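Local atomic coordinates of Lmo1076 protein (Listeria monocytogenes serovar 1/2a, PDB entry 3FI7), a protein that probably cleaves cell-wall peptidoglycan as an autolysin, an N-acetylglucosaminidase of family GH73, this chain being its catalytic domain. Residues 59-64 / 164-169; 68-73 / 90-95; 79-84 / 120-125; 96-99 / 103-106; 129-132 / 137-140. All blocks are in the same frame, centred on the assembly; numbering follows the deposited sequence.

Interaction 1: residues 59-64 / 164-169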
# COMPACT_ATOMS: atom_id res chain seq x y z
N ALA A 59 0.69 -0.84 -0.27
CA ALA A 59 1.41 0.11 -1.12
C ALA A 59 2.90 0.05 -0.86
O ALA A 59 3.68 0.10 -1.80
CB ALA A 59 0.89 1.52 -0.93
N ALA A 60 3.29 -0.07 0.41
CA ALA A 60 4.71 -0.11 0.76
C ALA A 60 5.35 -1.38 0.24
O ALA A 60 6.48 -1.37 -0.25
CB ALA A 60 4.90 -0.00 2.27
N LEU A 61 4.61 -2.48 0.36
CA LEU A 61 5.11 -3.79 -0.03
C LEU A 61 5.25 -3.92 -1.55
O LEU A 61 6.28 -4.38 -2.04
CB LEU A 61 4.18 -4.87 0.52
CG LEU A 61 4.64 -6.32 0.46
CD1 LEU A 61 5.93 -6.52 1.24
CD2 LEU A 61 3.53 -7.22 0.99
N GLU A 62 4.22 -3.50 -2.29
CA GLU A 62 4.17 -3.70 -3.74
C GLU A 62 5.05 -2.72 -4.50
O GLU A 62 5.45 -2.98 -5.63
CB GLU A 62 2.73 -3.61 -4.26
CG GLU A 62 1.76 -4.58 -3.60
CD GLU A 62 2.05 -6.02 -3.94
OE1 GLU A 62 2.06 -6.35 -5.14
OE2 GLU A 62 2.27 -6.82 -3.00
N SER A 63 5.35 -1.59 -3.87
CA SER A 63 6.16 -0.55 -4.49
C SER A 63 7.60 -0.42 -3.92
O SER A 63 8.36 0.41 -4.41
CB SER A 63 5.47 0.80 -4.31
OG SER A 63 5.73 1.34 -3.01
N ASN A 64 7.95 -1.22 -2.90
CA ASN A 64 9.24 -1.08 -2.15
C ASN A 64 9.40 0.32 -1.55
O ASN A 64 10.35 1.05 -1.85
CB ASN A 64 10.45 -1.47 -3.03
CG ASN A 64 11.81 -1.36 -2.30
OD1 ASN A 64 11.90 -1.53 -1.09
ND2 ASN A 64 12.86 -1.10 -3.06
N ASN A 164 2.56 -17.55 0.20
CA ASN A 164 1.94 -18.09 1.40
C ASN A 164 2.42 -17.43 2.69
O ASN A 164 2.10 -17.89 3.79
CB ASN A 164 2.11 -19.62 1.47
CG ASN A 164 3.53 -20.04 1.70
OD1 ASN A 164 4.46 -19.26 1.47
ND2 ASN A 164 3.72 -21.27 2.16
N THR A 165 3.17 -16.34 2.56
CA THR A 165 3.46 -15.49 3.72
C THR A 165 3.00 -14.06 3.49
O THR A 165 3.37 -13.15 4.25
CB THR A 165 4.95 -15.50 4.11
OG1 THR A 165 5.75 -15.13 2.98
CG2 THR A 165 5.38 -16.88 4.61
N TYR A 166 2.18 -13.85 2.46
CA TYR A 166 1.68 -12.51 2.15
C TYR A 166 1.04 -11.84 3.36
O TYR A 166 1.40 -10.71 3.71
CB TYR A 166 0.68 -12.54 0.99
CG TYR A 166 0.49 -11.18 0.35
CD1 TYR A 166 1.55 -10.53 -0.27
CD2 TYR A 166 -0.74 -10.55 0.36
CE1 TYR A 166 1.39 -9.29 -0.85
CE2 TYR A 166 -0.92 -9.30 -0.23
CZ TYR A 166 0.15 -8.68 -0.83
OH TYR A 166 -0.02 -7.43 -1.42
N ALA A 167 0.10 -12.52 4.00
CA ALA A 167 -0.61 -11.95 5.15
C ALA A 167 0.37 -11.58 6.26
O ALA A 167 0.27 -10.51 6.87
CB ALA A 167 -1.65 -12.92 5.67
N SER A 168 1.30 -12.48 6.51
CA SER A 168 2.30 -12.27 7.55
C SER A 168 3.16 -11.02 7.27
O SER A 168 3.47 -10.26 8.19
CB SER A 168 3.17 -13.53 7.69
OG SER A 168 4.39 -13.22 8.33
N LYS A 169 3.53 -10.81 6.01
CA LYS A 169 4.25 -9.60 5.63
C LYS A 169 3.44 -8.33 5.89
O LYS A 169 3.94 -7.38 6.48
CB LYS A 169 4.67 -9.65 4.17
CG LYS A 169 5.63 -10.79 3.87
CD LYS A 169 5.94 -10.89 2.39
CE LYS A 169 6.62 -12.22 2.09
NZ LYS A 169 6.86 -12.39 0.64
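Leu61 and Tyr166 both send CG anti to the backbone N (chi1 -169° and -161°), and the two side chains thereby span the gap between helix 52-63 and helix 166-176 of this lysozyme-clan, GH73-type helical domain. The methyl CD2 of Leu61 meets the tyrosine ring at CE1, 3.5 Å away, approaching the ring obliquely. The branched leucine suits the place because CD2 also reaches CB of Lys169, at 4.2 Å, and the same side chain rests further on Leu170 and Leu173 of helix 166-176. Lys169 contributes only the root of its chain here; the ammonium runs off to a salt bridge with Asp163.

Beside this apolar patch lies one polar link. Glu62 folds its chain at chi2 (-67°), which turns the carboxylate to the ring edge, where OE2 takes a hydrogen bond of 2.8 Å from Tyr166 OH. OE2 lies in the ring plane, yet the hydroxyl approaches from above the carboxylate plane, the carboxylate and ring planes being steeply inclined to each other. Tyrosine serves both needs, ring carbons for Leu61 and a hydroxyl for Glu62, and that hydroxyl is also bonded to Gln58 NE2, which should limit its rotation. Back along the chain, Ala59 O is gripped twice, by Ser63 N at 3.2 Å and by Ser63 OG at 2.7 Å, from opposite faces of the carbonyl plane.

Interaction 2: residues 68-73 / 90-95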
# COMPACT_ATOMS: atom_id res chain seq x y z
N SER A 68 10.36 1.62 -6.47
CA SER A 68 10.41 0.89 -7.74
C SER A 68 10.26 1.87 -8.90
O SER A 68 9.73 2.97 -8.73
CB SER A 68 9.33 -0.19 -7.81
OG SER A 68 8.07 0.38 -8.09
N GLU A 69 10.73 1.48 -10.08
CA GLU A 69 10.73 2.39 -11.23
C GLU A 69 9.31 2.81 -11.63
O GLU A 69 9.08 3.93 -12.08
CB GLU A 69 11.47 1.76 -12.41
CG GLU A 69 12.44 2.72 -13.09
CD GLU A 69 13.61 3.11 -12.19
OE1 GLU A 69 14.05 4.27 -12.24
OE2 GLU A 69 14.08 2.24 -11.42
N LEU A 70 8.36 1.89 -11.45
CA LEU A 70 6.95 2.18 -11.68
C LEU A 70 6.33 3.07 -10.60
O LEU A 70 5.48 3.91 -10.88
CB LEU A 70 6.17 0.86 -11.76
CG LEU A 70 5.68 0.39 -13.13
CD1 LEU A 70 6.60 0.88 -14.22
CD2 LEU A 70 5.60 -1.14 -13.14
N GLY A 71 6.77 2.87 -9.36
CA GLY A 71 6.17 3.56 -8.23
C GLY A 71 6.49 5.04 -8.16
O GLY A 71 5.62 5.85 -7.83
N LYS A 72 7.72 5.42 -8.47
CA LYS A 72 8.09 6.82 -8.35
C LYS A 72 7.63 7.63 -9.56
O LYS A 72 7.13 7.07 -10.54
CB LYS A 72 9.59 6.99 -8.09
CG LYS A 72 10.50 6.17 -8.98
CD LYS A 72 11.92 6.20 -8.43
CE LYS A 72 12.92 5.66 -9.45
NZ LYS A 72 14.29 5.59 -8.88
N ALA A 73 7.77 8.94 -9.47
CA ALA A 73 7.41 9.82 -10.58
C ALA A 73 8.24 9.48 -11.80
O ALA A 73 9.39 9.04 -11.67
CB ALA A 73 7.61 11.27 -10.18
N VAL A 90 3.10 3.36 -19.61
CA VAL A 90 4.54 3.35 -19.77
C VAL A 90 4.97 1.91 -20.01
O VAL A 90 4.43 0.98 -19.41
CB VAL A 90 5.27 3.93 -18.54
CG1 VAL A 90 4.91 3.17 -17.26
CG2 VAL A 90 6.78 3.92 -18.76
N THR A 91 5.90 1.72 -20.93
CA THR A 91 6.36 0.39 -21.27
C THR A 91 7.64 0.11 -20.51
O THR A 91 8.50 0.99 -20.38
CB THR A 91 6.62 0.26 -22.79
OG1 THR A 91 5.45 0.68 -23.51
CG2 THR A 91 6.95 -1.17 -23.17
N MET A 92 7.77 -1.09 -19.98
CA MET A 92 9.06 -1.52 -19.45
C MET A 92 9.17 -3.03 -19.34
O MET A 92 8.17 -3.74 -19.37
CB MET A 92 9.42 -0.81 -18.13
CG MET A 92 8.68 -1.28 -16.89
SD MET A 92 9.39 -0.55 -15.37
CE MET A 92 11.01 -1.32 -15.33
N LYS A 93 10.41 -3.51 -19.28
CA LYS A 93 10.66 -4.93 -19.17
C LYS A 93 10.13 -5.42 -17.83
O LYS A 93 10.16 -4.69 -16.84
CB LYS A 93 12.17 -5.21 -19.26
CG LYS A 93 12.76 -5.10 -20.65
CD LYS A 93 12.67 -6.42 -21.39
CE LYS A 93 13.58 -6.44 -22.61
NZ LYS A 93 13.55 -7.77 -23.30
N THR A 94 9.64 -6.65 -17.81
CA THR A 94 9.17 -7.27 -16.58
C THR A 94 9.44 -8.77 -16.66
O THR A 94 9.56 -9.33 -17.75
CB THR A 94 7.66 -6.98 -16.36
OG1 THR A 94 7.25 -7.47 -15.08
CG2 THR A 94 6.81 -7.63 -17.43
N TRP A 95 9.56 -9.41 -15.50
CA TRP A 95 9.75 -10.86 -15.46
C TRP A 95 8.44 -11.65 -15.56
O TRP A 95 7.44 -11.29 -14.95
CB TRP A 95 10.47 -11.27 -14.17
CG TRP A 95 11.92 -10.92 -14.14
CD1 TRP A 95 12.51 -9.91 -13.44
CD2 TRP A 95 12.97 -11.60 -14.84
NE1 TRP A 95 13.87 -9.91 -13.66
CE2 TRP A 95 14.17 -10.94 -14.51
CE3 TRP A 95 13.01 -12.70 -15.71
CZ2 TRP A 95 15.41 -11.34 -15.03
CZ3 TRP A 95 14.23 -13.09 -16.22
CH2 TRP A 95 15.42 -12.42 -15.88
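A short turn after helix 52-63 leans on the beta hairpin of strands 89-98 and 104-111, and Leu70 makes the main contact with Met92 and Val90. The turn bears an ST motif: Ser68 OG accepts from Gly71 N at 3.1 Å, and Ser68 O takes a further backbone bond from Lys72 N, curling residues 69-71 into a helical bend that presents Leu70 to the strand. Serine fits because its short hydroxyl reaches forward to the backbone N three residues on.

Val90 and Met92, two residues apart on the extended strand, turn to the same side, toward the turn, whereas Thr91 between them points away and bonds Asn109 with its hydroxyl. Leu70 CD1 is modelled 3.3 Å from Met92 SD, shorter than a normal contact, so the exact placing of this methyl is doubtful; Val90 CG1 lies 4.2 Å from the same CD1. The methionine chain runs out straight through chi2 and then bends at chi3 (-67°), placing its terminal methyl near Glu69; the flexible thioether lets SD and CE meet two different residues of the turn. Leu70 also touches Phe110 of the partner strand, extending this small apolar patch near the surface, and its backbone bonds Asn77. The glutamate gives only its aliphatic root to the contact: Glu69 CB lies 4.3 Å from Met92 CE.

Interaction 3: residues 79-84 / 120-125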
# COMPACT_ATOMS: atom_id res chain seq x y z
N PHE A 79 1.25 -0.18 -7.40
CA PHE A 79 0.89 -1.58 -7.32
C PHE A 79 1.30 -2.37 -8.57
O PHE A 79 0.99 -3.55 -8.69
CB PHE A 79 -0.60 -1.73 -7.00
CG PHE A 79 -1.01 -1.04 -5.73
CD1 PHE A 79 -1.00 -1.72 -4.52
CD2 PHE A 79 -1.39 0.29 -5.74
CE1 PHE A 79 -1.37 -1.09 -3.34
CE2 PHE A 79 -1.77 0.93 -4.57
CZ PHE A 79 -1.76 0.23 -3.36
N GLY A 80 2.01 -1.72 -9.49
CA GLY A 80 2.47 -2.38 -10.70
C GLY A 80 1.33 -2.89 -11.57
O GLY A 80 1.42 -3.98 -12.14
N ILE A 81 0.27 -2.11 -11.66
CA ILE A 81 -0.90 -2.49 -12.44
C ILE A 81 -0.64 -2.40 -13.94
O ILE A 81 -0.16 -1.38 -14.44
CB ILE A 81 -2.10 -1.58 -12.10
CG1 ILE A 81 -2.48 -1.75 -10.63
CG2 ILE A 81 -3.28 -1.87 -13.01
CD1 ILE A 81 -2.58 -3.20 -10.19
N LYS A 82 -0.96 -3.47 -14.67
CA LYS A 82 -0.79 -3.48 -16.12
C LYS A 82 -1.93 -2.78 -16.85
O LYS A 82 -3.04 -2.68 -16.33
CB LYS A 82 -0.63 -4.91 -16.64
CG LYS A 82 0.75 -5.49 -16.42
CD LYS A 82 0.85 -6.90 -16.94
CE LYS A 82 2.16 -7.54 -16.55
NZ LYS A 82 2.09 -9.02 -16.62
N GLY A 83 -1.65 -2.28 -18.05
CA GLY A 83 -2.65 -1.59 -18.85
C GLY A 83 -2.38 -0.10 -18.93
O GLY A 83 -1.24 0.34 -19.07
N SER A 84 -3.45 0.69 -18.84
CA SER A 84 -3.33 2.14 -18.89
C SER A 84 -4.33 2.79 -17.96
O SER A 84 -5.25 2.14 -17.45
CB SER A 84 -3.57 2.64 -20.31
OG SER A 84 -4.92 2.41 -20.70
N LEU A 120 -3.63 4.60 -5.64
CA LEU A 120 -4.32 4.08 -4.45
C LEU A 120 -5.79 3.82 -4.74
O LEU A 120 -6.35 2.81 -4.30
CB LEU A 120 -4.17 5.05 -3.27
CG LEU A 120 -2.75 5.23 -2.75
CD1 LEU A 120 -2.60 6.55 -1.98
CD2 LEU A 120 -2.31 4.03 -1.90
N GLU A 121 -6.43 4.72 -5.48
CA GLU A 121 -7.85 4.55 -5.78
C GLU A 121 -8.10 3.29 -6.62
O GLU A 121 -9.10 2.59 -6.41
CB GLU A 121 -8.43 5.79 -6.45
CG GLU A 121 -9.92 5.66 -6.76
CD GLU A 121 -10.67 6.98 -6.71
OE1 GLU A 121 -10.02 8.04 -6.87
OE2 GLU A 121 -11.91 6.97 -6.52
N ASP A 122 -7.21 3.00 -7.56
CA ASP A 122 -7.30 1.77 -8.34
C ASP A 122 -7.26 0.53 -7.45
O ASP A 122 -8.01 -0.41 -7.68
CB ASP A 122 -6.21 1.68 -9.42
CG ASP A 122 -6.76 1.87 -10.83
OD1 ASP A 122 -6.12 1.36 -11.79
OD2 ASP A 122 -7.83 2.51 -10.99
N ASN A 123 -6.38 0.54 -6.45
CA ASN A 123 -6.29 -0.57 -5.50
C ASN A 123 -7.60 -0.70 -4.74
O ASN A 123 -8.10 -1.81 -4.54
CB ASN A 123 -5.10 -0.38 -4.55
CG ASN A 123 -5.16 -1.31 -3.33
OD1 ASN A 123 -5.60 -0.91 -2.25
ND2 ASN A 123 -4.69 -2.54 -3.49
N ALA A 124 -8.17 0.42 -4.33
CA ALA A 124 -9.45 0.42 -3.60
C ALA A 124 -10.58 -0.12 -4.48
O ALA A 124 -11.41 -0.90 -4.03
CB ALA A 124 -9.79 1.81 -3.10
N LYS A 125 -10.61 0.31 -5.74
CA LYS A 125 -11.61 -0.17 -6.68
C LYS A 125 -11.47 -1.67 -6.90
O LYS A 125 -12.45 -2.40 -6.91
CB LYS A 125 -11.50 0.56 -8.01
CG LYS A 125 -12.07 1.97 -8.03
CD LYS A 125 -11.73 2.62 -9.35
CE LYS A 125 -12.51 3.90 -9.60
NZ LYS A 125 -12.12 4.47 -10.92
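From CB outward, Asn123 lies along one face of the Phe79 ring. CB itself hangs over that face, 3.6 Å from Phe79 CE2, in a CH-pi contact whose line to the ring centroid is 3.7 Å long and tilts 19° from the ring normal. CG comes next, 3.7 Å from Phe79 CZ, and the amide then spreads almost parallel to the ring, the two planes only 7° apart. Its nitrogen ND2 sits 3.6 Å from Phe79 CE1, while OD1 is directed past the CZ end of the ring. With chi1 at 166° CG stands anti to the backbone N, which brings the amide out from helix 116-129 and flat over the aromatic. An amide suits this buried spot, since its flat surface can stack while ND2 still gives a hydrogen bond to Gln58 OE1; that bond should help to fix the amide's rotation.

The contact joins the loop between helix 52-63 and strand 89-98 to helix 116-129, within the helical core of the lysozyme-like glucosaminidase domain. Phe79 fills its place between two helices, resting on Ala59 as well as on Leu120, whose CD2 lies 4.1 Å from Phe79 CZ. Gly80 follows with positive phi, a backbone shape that favours glycine, and the chain then brings Ile81 toward the helix. There the contact is looser: Ile81 CG2 approaches Asp122 OD1 at 4.5 Å, and that oxygen accepts its hydrogen bond from the hydroxyl of Tyr113.

Interaction 4: residues 96-99 / 103-106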
# COMPACT_ATOMS: atom_id res chain seq x y z
N GLU A 96 8.46 -12.73 -16.34
CA GLU A 96 7.33 -13.65 -16.43
C GLU A 96 7.87 -15.06 -16.26
O GLU A 96 9.04 -15.31 -16.52
CB GLU A 96 6.63 -13.53 -17.78
CG GLU A 96 6.17 -12.12 -18.14
CD GLU A 96 4.97 -11.66 -17.34
OE1 GLU A 96 4.53 -12.40 -16.43
OE2 GLU A 96 4.45 -10.55 -17.62
N TYR A 97 7.02 -15.98 -15.83
CA TYR A 97 7.44 -17.37 -15.72
C TYR A 97 6.46 -18.31 -16.41
O TYR A 97 5.25 -18.09 -16.41
CB TYR A 97 7.62 -17.80 -14.26
CG TYR A 97 8.08 -19.24 -14.14
CD1 TYR A 97 7.17 -20.28 -14.01
CD2 TYR A 97 9.43 -19.56 -14.17
CE1 TYR A 97 7.59 -21.60 -13.93
CE2 TYR A 97 9.87 -20.87 -14.09
CZ TYR A 97 8.94 -21.89 -13.96
OH TYR A 97 9.37 -23.19 -13.88
N SER A 98 7.00 -19.37 -17.01
CA SER A 98 6.17 -20.44 -17.52
C SER A 98 6.95 -21.73 -17.38
O SER A 98 8.17 -21.74 -17.53
CB SER A 98 5.80 -20.21 -18.99
OG SER A 98 6.85 -20.60 -19.85
N ASP A 99 6.26 -22.82 -17.06
CA ASP A 99 6.91 -24.12 -16.97
C ASP A 99 7.64 -24.37 -18.29
O ASP A 99 8.69 -25.01 -18.33
CB ASP A 99 5.88 -25.21 -16.71
CG ASP A 99 6.51 -26.53 -16.28
OD1 ASP A 99 5.97 -27.60 -16.65
OD2 ASP A 99 7.54 -26.49 -15.57
N TRP A 103 11.99 -18.63 -16.42
CA TRP A 103 11.92 -17.20 -16.17
C TRP A 103 12.41 -16.46 -17.41
O TRP A 103 13.48 -16.78 -17.94
CB TRP A 103 12.75 -16.80 -14.95
CG TRP A 103 12.12 -17.11 -13.62
CD1 TRP A 103 12.47 -18.11 -12.75
CD2 TRP A 103 11.03 -16.40 -12.99
NE1 TRP A 103 11.67 -18.07 -11.63
CE2 TRP A 103 10.78 -17.03 -11.75
CE3 TRP A 103 10.25 -15.30 -13.36
CZ2 TRP A 103 9.78 -16.60 -10.88
CZ3 TRP A 103 9.25 -14.87 -12.49
CH2 TRP A 103 9.03 -15.52 -11.26
N TYR A 104 11.63 -15.50 -17.88
CA TYR A 104 12.03 -14.72 -19.04
C TYR A 104 11.53 -13.29 -18.95
O TYR A 104 10.57 -13.00 -18.23
CB TYR A 104 11.54 -15.38 -20.33
CG TYR A 104 10.04 -15.44 -20.45
CD1 TYR A 104 9.35 -14.52 -21.22
CD2 TYR A 104 9.31 -16.42 -19.79
CE1 TYR A 104 7.97 -14.58 -21.34
CE2 TYR A 104 7.93 -16.49 -19.90
CZ TYR A 104 7.27 -15.56 -20.68
OH TYR A 104 5.89 -15.62 -20.79
N GLN A 105 12.19 -12.40 -19.67
CA GLN A 105 11.81 -11.00 -19.66
C GLN A 105 10.90 -10.70 -20.83
O GLN A 105 10.90 -11.40 -21.83
CB GLN A 105 13.03 -10.10 -19.72
CG GLN A 105 14.03 -10.32 -18.63
CD GLN A 105 15.21 -9.39 -18.75
OE1 GLN A 105 15.22 -8.51 -19.61
NE2 GLN A 105 16.19 -9.56 -17.89
N ILE A 106 10.13 -9.63 -20.70
CA ILE A 106 9.22 -9.22 -21.75
C ILE A 106 8.80 -7.79 -21.48
O ILE A 106 8.78 -7.34 -20.33
CB ILE A 106 7.99 -10.14 -21.82
CG1 ILE A 106 7.36 -10.10 -23.21
CG2 ILE A 106 6.96 -9.76 -20.76
CD1 ILE A 106 6.36 -11.21 -23.46
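Tyr97 and Trp103 form an edge-to-face pair, the edge of the tyrosine directed at the indole. The Tyr97 ring and the five-membered ring of Trp103 have centroids 4.7 Å apart and planes inclined at 59°, with Tyr97 CD2 over the indole face. The anti placing of Tyr97 CG relative to the backbone N (chi1 -179°) carries the ring from CB toward the five-membered ring, while CB itself stands over the six-membered ring, 3.7 Å from its centroid and close to its normal. A broad indole can thus receive a ring edge and a methylene together.

The opposite face of the sheet carries Glu96 and Tyr104. Here the chi1 of Tyr104 (64°) folds its ring back across the neighbouring strand, beneath Glu96 CB, which lies 3.6 Å from Tyr104 CZ. Glu96 CG lies 3.6 Å from Ile106 CG2, and the bend at chi2 beyond it turns the carboxylate toward a salt bridge with Lys82. Its aliphatic part packs while its charge finds a partner beyond the hairpin; Lys101, in the connecting turn, makes a cation-pi contact with Tyr104.

Between the faces two straight backbone bonds, Glu96 N to Tyr104 O at 2.8 Å and Tyr104 N to Glu96 O at 2.9 Å, form an antiparallel hydrogen-bonded pair. Tyr97 and Trp103 form the next, non-hydrogen-bonded pair, the cross-strand aromatic arrangement of a beta hairpin near its turn.

Interaction 5: residues 129-132 / 137-140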
# COMPACT_ATOMS: atom_id res chain seq x y z
N ASN A 129 -14.67 -3.44 -5.87
CA ASN A 129 -15.44 -3.85 -7.05
C ASN A 129 -15.09 -5.24 -7.56
O ASN A 129 -15.88 -5.86 -8.26
CB ASN A 129 -15.32 -2.84 -8.19
CG ASN A 129 -15.80 -1.46 -7.79
OD1 ASN A 129 -16.65 -1.31 -6.92
ND2 ASN A 129 -15.23 -0.44 -8.42
N GLY A 130 -13.90 -5.71 -7.22
CA GLY A 130 -13.45 -7.04 -7.63
C GLY A 130 -13.02 -7.14 -9.08
O GLY A 130 -13.19 -6.20 -9.86
N PRO A 131 -12.43 -8.28 -9.44
CA PRO A 131 -12.11 -8.58 -10.84
C PRO A 131 -13.41 -8.80 -11.61
O PRO A 131 -14.46 -8.99 -11.00
CB PRO A 131 -11.33 -9.90 -10.74
CG PRO A 131 -11.78 -10.50 -9.44
CD PRO A 131 -11.90 -9.31 -8.53
N SER A 132 -13.34 -8.79 -12.94
CA SER A 132 -14.54 -8.79 -13.75
C SER A 132 -15.34 -10.09 -13.61
O SER A 132 -16.55 -10.09 -13.77
CB SER A 132 -14.20 -8.54 -15.22
OG SER A 132 -13.37 -9.58 -15.72
N TYR A 137 -14.95 -11.20 -4.99
CA TYR A 137 -13.70 -11.93 -4.76
C TYR A 137 -12.93 -11.51 -3.50
O TYR A 137 -12.38 -12.36 -2.80
CB TYR A 137 -12.80 -11.77 -5.98
CG TYR A 137 -11.64 -12.73 -6.00
CD1 TYR A 137 -11.84 -14.10 -5.87
CD2 TYR A 137 -10.34 -12.28 -6.17
CE1 TYR A 137 -10.79 -14.99 -5.90
CE2 TYR A 137 -9.28 -13.16 -6.21
CZ TYR A 137 -9.51 -14.52 -6.08
OH TYR A 137 -8.46 -15.39 -6.11
N TYR A 138 -12.88 -10.21 -3.22
CA TYR A 138 -12.11 -9.76 -2.06
C TYR A 138 -12.97 -9.45 -0.83
O TYR A 138 -12.54 -8.71 0.06
CB TYR A 138 -11.23 -8.55 -2.42
CG TYR A 138 -10.17 -8.84 -3.47
CD1 TYR A 138 -9.05 -9.58 -3.15
CD2 TYR A 138 -10.29 -8.36 -4.77
CE1 TYR A 138 -8.07 -9.85 -4.09
CE2 TYR A 138 -9.31 -8.62 -5.72
CZ TYR A 138 -8.21 -9.37 -5.37
OH TYR A 138 -7.23 -9.64 -6.30
N LYS A 139 -14.17 -10.03 -0.77
CA LYS A 139 -15.14 -9.71 0.28
C LYS A 139 -14.60 -9.83 1.71
O LYS A 139 -15.02 -9.09 2.60
CB LYS A 139 -16.39 -10.57 0.14
CG LYS A 139 -16.12 -12.06 0.27
CD LYS A 139 -17.40 -12.87 0.07
CE LYS A 139 -17.08 -14.34 -0.13
NZ LYS A 139 -18.30 -15.16 -0.39
N GLY A 140 -13.67 -10.75 1.94
CA GLY A 140 -13.08 -10.92 3.25
C GLY A 140 -12.20 -9.76 3.68
O GLY A 140 -11.81 -9.66 4.85
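The long loop between helix 116-129 and helix 149-156 folds back on itself here, with Pro131 set against two consecutive tyrosines, Tyr137 and Tyr138. Gly130 is the first residue beyond the helix and has positive phi (76°), a conformation easily taken by glycine, which redirects the chain as the helix ends. A side chain here would also be crowded by the Pro131 ring. Gly130 CA lies at the edge of the Tyr138 ring, 4.5 Å from Tyr138 CD2.

Pro131 then does most of the touching. Its CD meets Tyr137 CB at 3.7 Å and Tyr138 CE2 at 3.9 Å, so this one carbon touches both tyrosine side chains. CG reaches further along Tyr137, standing 4.0 Å from its CD2, obliquely to the ring. The proline and Tyr137 run at about a right angle, and proline suits the place because its ring offers apolar CG and CD with little freedom to move.

The tyrosines differ in their first torsion: Tyr137 places CG anti to the backbone N (chi1 -166°), Tyr138 anti to the carbonyl carbon (chi1 -63°). With these torsions Tyr137 CD2 lies over one face of the Tyr138 ring, 3.7 Å above its plane and toward the rim. Trp133, between the two segments, meets the Tyr137 ring as well. Around the contact, Tyr138 packs on Lys126 and Leu127 of helix 116-129 and on Leu156 of helix 149-156, whose Trp155 donates its indole NE1 to Tyr137 O.

Overall arrangement
Interaction 3 is the buried one, an amide-on-ring stack among helices; interactions 1 and 5 are partly buried, while 2 and 4 lie at the surface. Interactions 2 and 4 share strand 89-98, and the Thr94 N to Ile106 O bond continues the pairing between them. Helix 52-63 carries interaction 1 and touches interaction 3 through Ala59 and Glu62, which meet Phe79. Interaction 3 reaches the hairpin by the salt bridge of Lys82 with Glu96, and interaction 5 begins where helix 116-129 ends. Interaction 4 relies on backbone bonds and aromatics, interactions 2 and 5 on apolar contact, and interaction 1 adds a tyrosine-carboxylate bond to its packing.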